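Side-chain contact in maintenance of ploidy protein MOB1 (Saccharomyces cerevisiae, PDB 2HJN), which activates the protein kinase Dbf2 as its regulatory subunit in the mitotic exit network of budding yeast: residues H187-I192 against V200-F205. Sequence-based numbering, arbitrary orientation.
With ZN (zinc ion), chain B.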
# COMPACT_ATOMS: atom_id res chain seq x y z
N HIS A 187 9.89 -10.77 9.16
CA HIS A 187 11.02 -9.92 8.80
C HIS A 187 10.76 -8.45 8.45
O HIS A 187 11.71 -7.65 8.42
CB HIS A 187 11.90 -10.67 7.78
CG HIS A 187 12.39 -11.99 8.34
ND1 HIS A 187 13.40 -12.06 9.27
CD2 HIS A 187 11.90 -13.25 8.23
CE1 HIS A 187 13.58 -13.31 9.63
NE2 HIS A 187 12.66 -14.05 9.04
N HIS A 188 9.49 -8.08 8.22
CA HIS A 188 9.18 -6.68 7.87
C HIS A 188 8.09 -5.99 8.69
O HIS A 188 7.59 -4.95 8.28
CB HIS A 188 8.90 -6.56 6.35
CG HIS A 188 10.08 -6.99 5.52
ND1 HIS A 188 11.24 -6.25 5.44
CD2 HIS A 188 10.33 -8.16 4.88
CE1 HIS A 188 12.13 -6.90 4.71
NE2 HIS A 188 11.60 -8.06 4.35
N PHE A 189 7.69 -6.58 9.81
CA PHE A 189 6.53 -5.99 10.53
C PHE A 189 6.77 -4.57 11.02
O PHE A 189 5.82 -3.79 11.05
CB PHE A 189 6.03 -6.87 11.68
CG PHE A 189 4.65 -6.49 12.25
CD1 PHE A 189 3.46 -6.98 11.66
CD2 PHE A 189 4.53 -5.71 13.41
CE1 PHE A 189 2.19 -6.63 12.19
CE2 PHE A 189 3.26 -5.36 13.91
CZ PHE A 189 2.10 -5.82 13.31
N ASN A 190 8.00 -4.26 11.44
CA ASN A 190 8.34 -2.87 11.88
C ASN A 190 8.03 -1.79 10.84
O ASN A 190 7.70 -0.66 11.19
CB ASN A 190 9.80 -2.69 12.37
CG ASN A 190 10.87 -3.45 11.54
OD1 ASN A 190 12.00 -3.63 12.02
ND2 ASN A 190 10.53 -3.90 10.30
N GLU A 191 8.12 -2.17 9.58
CA GLU A 191 7.97 -1.22 8.46
C GLU A 191 6.49 -1.06 8.16
O GLU A 191 6.04 0.01 7.84
CB GLU A 191 8.78 -1.70 7.26
CG GLU A 191 10.33 -1.49 7.43
CD GLU A 191 11.16 -2.75 7.16
OE1 GLU A 191 10.60 -3.79 6.81
OE2 GLU A 191 12.40 -2.70 7.30
N ILE A 192 5.75 -2.14 8.31
CA ILE A 192 4.32 -2.16 8.14
C ILE A 192 3.71 -1.19 9.20
O ILE A 192 2.84 -0.36 8.91
CB ILE A 192 3.80 -3.64 8.26
CG1 ILE A 192 4.07 -4.47 6.96
CG2 ILE A 192 2.28 -3.72 8.75
CD1 ILE A 192 3.40 -3.82 5.71
N VAL A 200 -4.73 -3.36 8.36
CA VAL A 200 -4.94 -3.88 7.02
C VAL A 200 -4.22 -5.25 6.87
O VAL A 200 -4.78 -6.19 6.27
CB VAL A 200 -4.48 -2.88 5.93
CG1 VAL A 200 -4.58 -3.52 4.54
CG2 VAL A 200 -5.33 -1.66 5.95
N LEU A 201 -3.00 -5.36 7.40
CA LEU A 201 -2.24 -6.64 7.27
C LEU A 201 -2.98 -7.74 8.04
O LEU A 201 -3.22 -8.82 7.51
CB LEU A 201 -0.80 -6.50 7.83
CG LEU A 201 0.07 -7.77 7.90
CD1 LEU A 201 0.13 -8.55 6.58
CD2 LEU A 201 1.53 -7.40 8.41
N ASN A 202 -3.32 -7.45 9.30
CA ASN A 202 -3.97 -8.44 10.20
C ASN A 202 -5.37 -8.82 9.70
O ASN A 202 -5.76 -9.99 9.83
CB ASN A 202 -4.03 -7.95 11.66
CG ASN A 202 -2.67 -7.84 12.34
OD1 ASN A 202 -1.65 -8.37 11.87
ND2 ASN A 202 -2.64 -7.10 13.46
N THR A 203 -6.09 -7.86 9.12
CA THR A 203 -7.42 -8.12 8.55
C THR A 203 -7.37 -9.02 7.33
O THR A 203 -8.15 -9.96 7.25
CB THR A 203 -8.24 -6.81 8.25
OG1 THR A 203 -8.37 -6.03 9.47
CG2 THR A 203 -9.63 -7.14 7.72
N SER A 204 -6.47 -8.73 6.38
CA SER A 204 -6.20 -9.62 5.18
C SER A 204 -5.84 -11.04 5.57
O SER A 204 -6.39 -12.01 5.07
CB SER A 204 -5.05 -9.00 4.36
OG SER A 204 -4.66 -9.76 3.18
N PHE A 205 -4.86 -11.15 6.47
CA PHE A 205 -4.39 -12.46 6.91
C PHE A 205 -5.51 -13.28 7.63
O PHE A 205 -5.61 -14.50 7.42
CB PHE A 205 -3.19 -12.24 7.83
CG PHE A 205 -2.56 -13.52 8.36
CD1 PHE A 205 -1.80 -14.32 7.53
CD2 PHE A 205 -2.72 -13.88 9.70
CE1 PHE A 205 -1.22 -15.50 8.01
CE2 PHE A 205 -2.13 -15.07 10.23
CZ PHE A 205 -1.39 -15.88 9.39
ZN ZN B . 12.68 -9.42 3.21
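One methyl group of Leu201 does most of the joining here, a compact example of a single branch serving two partners. Its CD2 lies 3.8 Å from CD1 of Phe189, meeting the ring obliquely, and equally close to CG2 of Ile192, whose side chain crosses that of Leu201 at about a right angle. Leu201 extends with CG anti to the backbone N (chi1 174°), which carries the branch across to the 189-194 helix. Phe189 has the same anti torsion (chi1 -166°), which sends its ring out to meet that branch, and its edge reaches Asn202, with CE1 4.2 Å from OD1. That oxygen takes its hydrogen bond from the chain's own Tyr185, while ND2 is bonded to Glu60. The two short segments belong to consecutive helices, 189-194 and 198-214, of the helical Mob1/phocein fold, and both pack on helix 165-187, where Ile184 touches Ile192 and Leu201 alike.

At the start of the 189-194 helix, His188 occupies the N-cap position and binds zinc through NE2 at 2.1 Å, taking no part in the apolar contact; Cys101, Cys106 and His183 complete the site. Its other nitrogen, ND1, donates to OE1 of Glu191 at 2.9 Å, the acceptor lying in the ring plane and using its syn lone pair. This second-shell carboxylate helps fix the rotation of the imidazole and probably makes NE2 a stronger donor to the metal.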